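Local coordinates for protein phosphatase YwpJ (Bacillus subtilis, PDB 1NRW) that removes phosphate in vitro from phosphorylated five- and six-carbon sugars and nucleoside monophosphates, less readily from FMN, as a magnesium-dependent phosphatase of the haloacid dehalogenase superfamily, at residues Lys61-Ser66 with Arg78-Glu83; Gly69-Asp74 with Asp171-Leu176; Val271-Asp276 with Val280-Lys285. All blocks are in the same frame, centred on the assembly; numbering follows the deposited sequence. Where two conformers were deposited one is given.

How the contacts relate
Contacts 1 and 2 adjoin one another, their centres about 9 Å apart, while contact 3 lies about 24 Å from the first and about 27 Å from the second, centre to centre. Strand 71-73 joins the first two: it runs between the two strands of contact 1, and Val71 at its start and Ala70 just before it meet the cap strand 172-178 in contact 2. Ala70 of contact 2 is about 9 Å, side chain to side chain, from the phosphate-binding Lys217. Contact 3 belongs to the far border of the same core sheet, after strand 270-271. The side chain of Thr272 there is about 12 Å from the bound calcium ion. Asp10, Asp12, Asp240 and Ser241 hold that ion.

Contact 1. Residues Lys61-Ser66 with Arg78-Glu83; sequences KTWVIS and RLYHHE
The first torsion of Trp63 (chi1 -72°) sets CG beside its backbone N and anti to the carbonyl carbon, sending the indole along the sheet face toward Tyr80, whose chi1 of -96° departs from the usual staggered values and brings its ring round to meet it. The result is a T-shaped stack. The outer edge of the tryptophan benzo ring points at one face of the tyrosine, with the planes at 80° and the six-membered rings 4.8 Å apart between centroids. Trp63 CZ3 stands over the middle of the phenol ring, and Trp63 CH2 comes to 3.5 Å from Tyr80 CZ. C-H edges carrying slight positive charge thus face the pi cloud of the phenol, and a long, flat tryptophan suits the place because its ring system reaches across the intervening strand. Strands 63-66 and 79-82 are not neighbours in the Rossmann-like core sheet of the haloacid dehalogenase fold: antiparallel strand 71-73 runs between them, and the CA atoms of Trp63 and Arg78 are 9.4 Å apart. The indole bridges that gap, packing on Asp74 on the way, with Trp63 CE3 3.4 Å from Asp74 CA. Tyr80 and His81 together face Ile72 in a classic beta bulge within the outermost strand. Helix 217-227 packs on this face of the sheet, with Leu224 against Trp63 and Gln227 against Tyr80. The indole N-H is satisfied: Trp63 NE1 is hydrogen-bonded to Glu39 OE1. On the backbone side, Thr62 OG1 donates to Trp63 O at 2.8 Å, approaching from above the carbonyl plane. Farther along the edge strand, His81 NE2 donates to Glu83 OE1 at 2.9 Å, near the imidazole plane and on the anti side of the carboxylate.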
loop_
_atom_site.group_PDB
_atom_site.type_symbol
_atom_site.label_atom_id
_atom_site.label_comp_id
_atom_site.label_asym_id
_atom_site.label_seq_id
_atom_site.Cartn_x
_atom_site.Cartn_y
_atom_site.Cartn_z
ATOM N N LYS A 61 -9.495 -2.514 -14.404
ATOM C CA LYS A 61 -9.555 -1.072 -14.192
ATOM C C LYS A 61 -10.412 -0.766 -12.975
ATOM O O LYS A 61 -11.622 -0.998 -12.979
ATOM C CB LYS A 61 -10.147 -0.368 -15.414
ATOM C CG LYS A 61 -9.261 -0.407 -16.646
ATOM C CD LYS A 61 -9.868 0.409 -17.774
ATOM C CE LYS A 61 -8.925 0.499 -18.962
ATOM N NZ LYS A 61 -9.502 1.327 -20.060
ATOM N N THR A 62 -9.781 -0.237 -11.935
ATOM C CA THR A 62 -10.492 0.105 -10.706
ATOM C C THR A 62 -9.994 1.458 -10.231
ATOM O O THR A 62 -9.034 2.000 -10.775
ATOM C CB THR A 62 -10.162 -0.884 -9.565
ATOM O OG1 THR A 62 -8.786 -0.713 -9.179
ATOM C CG2 THR A 62 -10.380 -2.327 -10.003
ATOM N N TRP A 63 -10.654 2.011 -9.218
ATOM C CA TRP A 63 -10.164 3.251 -8.637
ATOM C C TRP A 63 -8.893 2.774 -7.950
ATOM O O TRP A 63 -8.809 1.610 -7.535
ATOM C CB TRP A 63 -11.115 3.794 -7.568
ATOM C CG TRP A 63 -12.384 4.352 -8.106
ATOM C CD1 TRP A 63 -13.507 3.659 -8.440
ATOM C CD2 TRP A 63 -12.653 5.728 -8.402
ATOM N NE1 TRP A 63 -14.466 4.517 -8.928
ATOM C CE2 TRP A 63 -13.968 5.793 -8.916
ATOM C CE3 TRP A 63 -11.910 6.911 -8.282
ATOM C CZ2 TRP A 63 -14.560 6.998 -9.315
ATOM C CZ3 TRP A 63 -12.501 8.115 -8.680
ATOM C CH2 TRP A 63 -13.816 8.144 -9.190
ATOM N N VAL A 64 -7.907 3.654 -7.830
ATOM C CA VAL A 64 -6.662 3.282 -7.179
ATOM C C VAL A 64 -6.207 4.325 -6.179
ATOM O O VAL A 64 -6.028 5.500 -6.523
ATOM C CB VAL A 64 -5.511 3.105 -8.192
ATOM C CG1 VAL A 64 -4.215 2.732 -7.451
ATOM C CG2 VAL A 64 -5.866 2.033 -9.208
ATOM N N ILE A 65 -6.037 3.885 -4.941
ATOM C CA ILE A 65 -5.522 4.739 -3.881
ATOM C C ILE A 65 -4.089 4.235 -3.731
ATOM O O ILE A 65 -3.867 3.047 -3.465
ATOM C CB ILE A 65 -6.301 4.539 -2.575
ATOM C CG1 ILE A 65 -7.710 5.122 -2.732
ATOM C CG2 ILE A 65 -5.558 5.197 -1.413
ATOM C CD1 ILE A 65 -8.621 4.879 -1.547
ATOM N N SER A 66 -3.119 5.115 -3.939
ATOM C CA SER A 66 -1.720 4.718 -3.843
ATOM C C SER A 66 -0.928 5.596 -2.887
ATOM O O SER A 66 -1.448 6.569 -2.351
ATOM C CB SER A 66 -1.076 4.736 -5.238
ATOM O OG SER A 66 -1.174 6.009 -5.850
ATOM N N ARG A 78 -7.535 8.944 -14.400
ATOM C CA ARG A 78 -7.679 10.382 -14.181
ATOM C C ARG A 78 -7.310 10.663 -12.734
ATOM O O ARG A 78 -7.721 9.935 -11.828
ATOM C CB ARG A 78 -9.116 10.839 -14.419
ATOM C CG ARG A 78 -9.658 10.527 -15.794
ATOM C CD ARG A 78 -10.987 11.237 -16.015
ATOM N NE ARG A 78 -11.596 10.863 -17.288
ATOM C CZ ARG A 78 -12.231 9.714 -17.497
ATOM N NH1 ARG A 78 -12.344 8.831 -16.510
ATOM N NH2 ARG A 78 -12.747 9.448 -18.690
ATOM N N LEU A 79 -6.539 11.721 -12.519
ATOM C CA LEU A 79 -6.110 12.090 -11.179
ATOM C C LEU A 79 -7.233 12.752 -10.380
ATOM O O LEU A 79 -7.896 13.665 -10.874
ATOM C CB LEU A 79 -4.920 13.047 -11.264
ATOM C CG LEU A 79 -4.357 13.468 -9.906
ATOM C CD1 LEU A 79 -3.663 12.271 -9.251
ATOM C CD2 LEU A 79 -3.376 14.611 -10.090
ATOM N N TYR A 80 -7.443 12.289 -9.149
ATOM C CA TYR A 80 -8.469 12.853 -8.281
ATOM C C TYR A 80 -7.864 13.564 -7.079
ATOM O O TYR A 80 -8.505 14.421 -6.478
ATOM C CB TYR A 80 -9.422 11.759 -7.778
ATOM C CG TYR A 80 -10.687 11.615 -8.595
ATOM C CD1 TYR A 80 -10.643 11.207 -9.929
ATOM C CD2 TYR A 80 -11.933 11.910 -8.035
ATOM C CE1 TYR A 80 -11.816 11.100 -10.687
ATOM C CE2 TYR A 80 -13.103 11.807 -8.781
ATOM C CZ TYR A 80 -13.037 11.404 -10.102
ATOM O OH TYR A 80 -14.200 11.307 -10.830
ATOM N N HIS A 81 -6.627 13.224 -6.724
ATOM C CA HIS A 81 -6.029 13.864 -5.563
ATOM C C HIS A 81 -4.570 13.528 -5.301
ATOM O O HIS A 81 -4.120 12.410 -5.555
ATOM C CB HIS A 81 -6.829 13.482 -4.306
ATOM C CG HIS A 81 -6.442 14.245 -3.074
ATOM N ND1 HIS A 81 -6.926 15.507 -2.799
ATOM C CD2 HIS A 81 -5.607 13.933 -2.054
ATOM C CE1 HIS A 81 -6.403 15.939 -1.664
ATOM N NE2 HIS A 81 -5.600 15.003 -1.191
ATOM N N HIS A 82 -3.812 14.503 -4.812
ATOM C CA HIS A 82 -2.433 14.246 -4.413
ATOM C C HIS A 82 -2.182 15.071 -3.153
ATOM O O HIS A 82 -2.402 16.282 -3.114
ATOM C CB HIS A 82 -1.412 14.480 -5.559
ATOM C CG HIS A 82 -1.244 15.901 -6.006
ATOM N ND1 HIS A 82 -0.806 16.217 -7.274
ATOM C CD2 HIS A 82 -1.378 17.078 -5.352
ATOM C CE1 HIS A 82 -0.681 17.528 -7.383
ATOM N NE2 HIS A 82 -1.021 18.073 -6.230
ATOM N N GLU A 83 -1.784 14.368 -2.099
ATOM C CA GLU A 83 -1.562 14.945 -0.776
ATOM C C GLU A 83 -0.077 14.795 -0.514
ATOM O O GLU A 83 0.408 13.692 -0.263
ATOM C CB GLU A 83 -2.364 14.184 0.277
ATOM C CG GLU A 83 -2.374 14.830 1.655
ATOM C CD GLU A 83 -3.184 16.120 1.697
ATOM O OE1 GLU A 83 -4.280 16.164 1.098
ATOM O OE2 GLU A 83 -2.733 17.085 2.349
#

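Contact 2. Residues Gly69-Asp74 with Asp171-Leu176; sequences GAVIHD and DFYNIL
Val71 sets one methyl squarely on the ring of Tyr173: CG2 lies 3.7 Å from the ring centroid and 11° off the normal, a CH-pi contact over the centre of the face. The valine has CG1 anti to its backbone N (chi1 -178°); CG2 then lies anti to the carbonyl carbon, beside the backbone N, and from there meets the ring. In Tyr173, CG is anti to the carbonyl carbon (chi1 -58°), and the ring extends over Val71 instead of along its own strand. Tyrosine suits the place because its flat aromatic face offers the methyl a broad surface. Nearer the tyrosine backbone, Ala70 CB packs 3.8 Å from Tyr173 CB and 3.6 Å from Tyr173 O, a close fit for a one-carbon side chain. No hydrogen bond joins the two segments, and all three touching residues are buried. Both partners sit at classic beta bulges: Ala70 and Val71 face Ser66 in the core sheet, and Tyr173 and Asn174 face Phe107 in the other sheet. That second, mixed sheet forms the cap domain characteristic of Cof-type phosphatases, so the contact is a seam between core and cap. Around the first shell, Tyr173 also packs on Ala67, His82 and Thr84, and Ala70 on Ala215. Strand pairing holds the backbone here, Ala70 O probably accepting a hydrogen bond from Glu83 N. Next to Tyr173, the side-chain NH2 of the buried Asn174 is satisfied: ND2 is hydrogen-bonded to Glu209 OE1 in the cap and to the backbone O of Gly45, a phosphate-binding residue of the core.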
loop_
_atom_site.group_PDB
_atom_site.type_symbol
_atom_site.label_atom_id
_atom_site.label_comp_id
_atom_site.label_asym_id
_atom_site.label_seq_id
_atom_site.Cartn_x
_atom_site.Cartn_y
_atom_site.Cartn_z
ATOM N N GLY A 69 -2.526 6.389 0.525
ATOM C CA GLY A 69 -3.639 7.317 0.615
ATOM C C GLY A 69 -3.286 8.738 0.228
ATOM O O GLY A 69 -4.109 9.647 0.364
ATOM N N ALA A 70 -2.065 8.942 -0.249
ATOM C CA ALA A 70 -1.640 10.273 -0.671
ATOM C C ALA A 70 -2.106 10.564 -2.092
ATOM O O ALA A 70 -2.224 11.726 -2.489
ATOM C CB ALA A 70 -0.112 10.386 -0.600
ATOM N N VAL A 71 -2.375 9.510 -2.858
ATOM C CA VAL A 71 -2.789 9.667 -4.248
ATOM C C VAL A 71 -4.031 8.861 -4.626
ATOM O O VAL A 71 -4.194 7.710 -4.210
ATOM C CB VAL A 71 -1.628 9.268 -5.199
ATOM C CG1 VAL A 71 -2.033 9.475 -6.649
ATOM C CG2 VAL A 71 -0.386 10.082 -4.868
ATOM N N ILE A 72 -4.910 9.473 -5.420
ATOM C CA ILE A 72 -6.129 8.807 -5.872
ATOM C C ILE A 72 -6.325 8.999 -7.377
ATOM O O ILE A 72 -6.237 10.122 -7.881
ATOM C CB ILE A 72 -7.394 9.361 -5.173
ATOM C CG1 ILE A 72 -7.256 9.263 -3.653
ATOM C CG2 ILE A 72 -8.622 8.607 -5.665
ATOM C CD1 ILE A 72 -8.471 9.785 -2.894
ATOM N N HIS A 73 -6.583 7.897 -8.083
ATOM C CA HIS A 73 -6.837 7.911 -9.524
ATOM C C HIS A 73 -8.134 7.139 -9.772
ATOM O O HIS A 73 -8.487 6.242 -8.993
ATOM C CB HIS A 73 -5.720 7.208 -10.317
ATOM C CG HIS A 73 -4.471 8.016 -10.486
ATOM N ND1 HIS A 73 -3.446 8.014 -9.565
ATOM C CD2 HIS A 73 -4.066 8.824 -11.496
ATOM C CE1 HIS A 73 -2.462 8.779 -10.002
ATOM N NE2 HIS A 73 -2.812 9.282 -11.172
ATOM N N ASP A 74 -8.843 7.479 -10.844
ATOM C CA ASP A 74 -10.065 6.760 -11.161
ATOM C C ASP A 74 -9.700 5.580 -12.068
ATOM O O ASP A 74 -8.527 5.401 -12.411
ATOM C CB ASP A 74 -11.118 7.693 -11.797
ATOM C CG ASP A 74 -10.867 7.999 -13.263
ATOM O OD1 ASP A 74 -9.904 7.479 -13.869
ATOM O OD2 ASP A 74 -11.675 8.783 -13.818
ATOM N N ASP A 171 7.067 16.098 -6.190
ATOM C CA ASP A 171 6.216 15.985 -5.016
ATOM C C ASP A 171 6.539 14.709 -4.254
ATOM O O ASP A 171 6.805 13.668 -4.852
ATOM C CB ASP A 171 4.742 15.982 -5.428
ATOM C CG ASP A 171 4.320 17.284 -6.084
ATOM O OD1 ASP A 171 4.459 18.349 -5.446
ATOM O OD2 ASP A 171 3.847 17.240 -7.237
ATOM N N PHE A 172 6.519 14.806 -2.931
ATOM C CA PHE A 172 6.804 13.674 -2.057
ATOM C C PHE A 172 5.480 13.158 -1.505
ATOM O O PHE A 172 4.776 13.877 -0.801
ATOM C CB PHE A 172 7.717 14.128 -0.916
ATOM C CG PHE A 172 9.057 14.632 -1.385
ATOM C CD1 PHE A 172 10.037 13.742 -1.808
ATOM C CD2 PHE A 172 9.324 15.997 -1.439
ATOM C CE1 PHE A 172 11.271 14.203 -2.282
ATOM C CE2 PHE A 172 10.550 16.471 -1.910
ATOM C CZ PHE A 172 11.528 15.571 -2.333
ATOM N N TYR A 173 5.147 11.910 -1.825
ATOM C CA TYR A 173 3.885 11.329 -1.375
ATOM C C TYR A 173 3.998 10.360 -0.208
ATOM O O TYR A 173 3.204 10.411 0.726
ATOM C CB TYR A 173 3.196 10.600 -2.530
ATOM C CG TYR A 173 2.917 11.457 -3.739
ATOM C CD1 TYR A 173 2.306 12.707 -3.611
ATOM C CD2 TYR A 173 3.246 11.012 -5.017
ATOM C CE1 TYR A 173 2.033 13.490 -4.733
ATOM C CE2 TYR A 173 2.979 11.785 -6.142
ATOM C CZ TYR A 173 2.373 13.022 -5.993
ATOM O OH TYR A 173 2.105 13.783 -7.108
ATOM N N ASN A 174 4.977 9.464 -0.270
ATOM C CA ASN A 174 5.137 8.460 0.773
ATOM C C ASN A 174 6.613 8.102 0.838
ATOM O O ASN A 174 7.290 8.048 -0.190
ATOM C CB ASN A 174 4.282 7.230 0.405
ATOM C CG ASN A 174 4.139 6.224 1.542
ATOM O OD1 ASN A 174 4.121 6.584 2.718
ATOM N ND2 ASN A 174 3.997 4.946 1.181
ATOM N N ILE A 175 7.110 7.895 2.051
ATOM C CA ILE A 175 8.504 7.528 2.256
ATOM C C ILE A 175 8.551 6.235 3.051
ATOM O O ILE A 175 8.025 6.157 4.166
ATOM C CB ILE A 175 9.273 8.619 3.034
ATOM C CG1 ILE A 175 9.268 9.925 2.235
ATOM C CG2 ILE A 175 10.714 8.165 3.284
ATOM C CD1 ILE A 175 9.849 11.122 2.992
ATOM N N LEU A 176 9.166 5.215 2.462
ATOM C CA LEU A 176 9.299 3.923 3.125
ATOM C C LEU A 176 10.705 3.811 3.713
ATOM O O LEU A 176 11.687 4.119 3.038
ATOM C CB LEU A 176 9.055 2.783 2.126
ATOM C CG LEU A 176 9.189 1.337 2.636
ATOM C CD1 LEU A 176 8.342 0.414 1.776
ATOM C CD2 LEU A 176 10.658 0.898 2.622
#

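Contact 3. Residues Val271-Asp276 with Val280-Lys285; sequences VTLTND and VAHMMK. With PO4 (phosphate ion), chain C.
The turn from edge strand 270-271 into the last helix, 279-286, closes the Rossmann-like core of this haloacid dehalogenase-type phosphatase, and Thr272 and Leu273 in it grip the imidazole of His282. His282 CG lies anti to its backbone N (chi1 171°), which directs the ring back toward the loop. There ND1 donates to Thr272 OG1 at 2.8 Å, the oxygen lying 25° out of the ring plane. The same hydroxyl donates to Gly279 O, so a threonine serves as both acceptor and donor at the start of the helix. Leu273 covers one ring face, offset toward the rim, its CG 3.8 Å from His282 CG. This is a CH-pi contact that suits a branched aliphatic side chain. A water bridges loop and helix, donating to Asn275 O at 3.0 Å and accepting from Val280 N. Lys285, which with His286 belongs to a phosphate-binding site, has a chain that bends at chi3 (-63°) to bring NZ to a phosphate ion probably taken up from the crystallisation liquor; His286 NE2 also bonds this ion. Lys285 NZ donates to phosphate O2 at 2.9 Å and, weakly, to phosphate O4 at 3.4 Å.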
loop_
_atom_site.group_PDB
_atom_site.type_symbol
_atom_site.label_atom_id
_atom_site.label_comp_id
_atom_site.label_asym_id
_atom_site.label_seq_id
_atom_site.Cartn_x
_atom_site.Cartn_y
_atom_site.Cartn_z
ATOM N N VAL A 271 -14.126 -11.823 8.965
ATOM C CA VAL A 271 -12.834 -12.390 8.597
ATOM C C VAL A 271 -13.065 -13.327 7.429
ATOM O O VAL A 271 -14.004 -14.129 7.442
ATOM C CB VAL A 271 -12.201 -13.187 9.766
ATOM C CG1 VAL A 271 -10.816 -13.693 9.370
ATOM C CG2 VAL A 271 -12.109 -12.305 11.008
ATOM N N THR A 272 -12.215 -13.225 6.414
ATOM C CA THR A 272 -12.354 -14.071 5.239
ATOM C C THR A 272 -11.187 -15.060 5.148
ATOM O O THR A 272 -10.401 -15.191 6.088
ATOM C CB THR A 272 -12.457 -13.196 3.958
ATOM O OG1 THR A 272 -12.766 -14.020 2.827
ATOM C CG2 THR A 272 -11.150 -12.443 3.705
ATOM N N LEU A 273 -11.094 -15.773 4.028
ATOM C CA LEU A 273 -10.036 -16.758 3.822
ATOM C C LEU A 273 -8.696 -16.058 3.577
ATOM O O LEU A 273 -8.642 -14.835 3.497
ATOM C CB LEU A 273 -10.380 -17.646 2.621
ATOM C CG LEU A 273 -11.808 -18.212 2.628
ATOM C CD1 LEU A 273 -12.049 -19.055 1.387
ATOM C CD2 LEU A 273 -12.014 -19.037 3.887
ATOM N N THR A 274 -7.617 -16.829 3.472
ATOM C CA THR A 274 -6.303 -16.231 3.217
ATOM C C THR A 274 -6.254 -15.702 1.787
ATOM O O THR A 274 -7.095 -16.054 0.953
ATOM C CB THR A 274 -5.156 -17.255 3.365
ATOM O OG1 THR A 274 -5.285 -18.268 2.359
ATOM C CG2 THR A 274 -5.179 -17.894 4.739
ATOM N N ASN A 275 -5.262 -14.867 1.494
ATOM C CA ASN A 275 -5.150 -14.335 0.144
ATOM C C ASN A 275 -5.003 -15.466 -0.864
ATOM O O ASN A 275 -5.596 -15.419 -1.941
ATOM C CB ASN A 275 -3.981 -13.339 0.034
ATOM C CG ASN A 275 -2.639 -13.925 0.464
ATOM O OD1 ASN A 275 -2.570 -14.852 1.270
ATOM N ND2 ASN A 275 -1.558 -13.352 -0.062
ATOM N N ASP A 276 -4.226 -16.487 -0.511
ATOM C CA ASP A 276 -4.012 -17.623 -1.406
ATOM C C ASP A 276 -5.275 -18.440 -1.671
ATOM O O ASP A 276 -5.407 -19.072 -2.723
ATOM C CB ASP A 276 -2.909 -18.528 -0.853
ATOM C CG ASP A 276 -1.528 -17.921 -1.015
ATOM O OD1 ASP A 276 -1.416 -16.862 -1.667
ATOM O OD2 ASP A 276 -0.552 -18.502 -0.497
ATOM N N VAL A 280 -10.472 -12.477 -1.064
ATOM C CA VAL A 280 -11.207 -11.344 -1.610
ATOM C C VAL A 280 -12.471 -11.831 -2.321
ATOM O O VAL A 280 -13.551 -11.262 -2.134
ATOM C CB VAL A 280 -10.322 -10.512 -2.570
ATOM C CG1 VAL A 280 -11.155 -9.450 -3.256
ATOM C CG2 VAL A 280 -9.192 -9.848 -1.771
ATOM N N ALA A 281 -12.349 -12.884 -3.125
ATOM C CA ALA A 281 -13.516 -13.428 -3.816
ATOM C C ALA A 281 -14.527 -13.962 -2.787
ATOM O O ALA A 281 -15.735 -13.729 -2.912
ATOM C CB ALA A 281 -13.097 -14.543 -4.769
ATOM N N HIS A 282 -14.034 -14.666 -1.768
ATOM C CA HIS A 282 -14.916 -15.209 -0.731
ATOM C C HIS A 282 -15.702 -14.089 -0.061
ATOM O O HIS A 282 -16.901 -14.221 0.183
ATOM C CB HIS A 282 -14.116 -15.990 0.324
ATOM C CG HIS A 282 -14.931 -16.395 1.516
ATOM N ND1 HIS A 282 -15.075 -15.593 2.626
ATOM C CD2 HIS A 282 -15.683 -17.498 1.749
ATOM C CE1 HIS A 282 -15.881 -16.182 3.494
ATOM N NE2 HIS A 282 -16.263 -17.340 2.986
HETATM N N MSE A 283 -15.029 -12.983 0.238
HETATM C CA MSE A 283 -15.707 -11.858 0.866
HETATM C C MSE A 283 -16.817 -11.329 -0.042
HETATM O O MSE A 283 -17.933 -11.076 0.404
HETATM C CB MSE A 283 -14.721 -10.733 1.155
HETATM C CG MSE A 283 -15.402 -9.458 1.610
HETATM SE SE MSE A 283 -14.219 -7.959 1.469
HETATM C CE MSE A 283 -13.957 -7.983 -0.443
HETATM N N MSE A 284 -16.501 -11.155 -1.322
HETATM C CA MSE A 284 -17.478 -10.648 -2.281
HETATM C C MSE A 284 -18.748 -11.479 -2.356
HETATM O O MSE A 284 -19.856 -10.941 -2.415
HETATM C CB MSE A 284 -16.862 -10.584 -3.683
HETATM C CG MSE A 284 -15.775 -9.552 -3.826
HETATM SE SE MSE A 284 -16.510 -7.793 -3.653
HETATM C CE MSE A 284 -16.638 -7.709 -1.742
ATOM N N LYS A 285 -18.581 -12.794 -2.351
ATOM C CA LYS A 285 -19.711 -13.700 -2.474
ATOM C C LYS A 285 -20.335 -14.179 -1.177
ATOM O O LYS A 285 -21.518 -14.511 -1.152
ATOM C CB LYS A 285 -19.290 -14.929 -3.286
ATOM C CG LYS A 285 -18.767 -14.602 -4.680
ATOM C CD LYS A 285 -18.433 -15.862 -5.471
ATOM C CE LYS A 285 -17.309 -16.655 -4.823
ATOM N NZ LYS A 285 -16.928 -17.836 -5.651
HETATM P P PO4 C . -18.168 -20.772 -3.964
HETATM O O1 PO4 C . -19.178 -21.581 -3.237
HETATM O O2 PO4 C . -18.280 -19.351 -3.554
HETATM O O3 PO4 C . -16.808 -21.274 -3.639
HETATM O O4 PO4 C . -18.403 -20.883 -5.426
HETATM O O HOH W 1 -7.403 -13.016 -1.989
#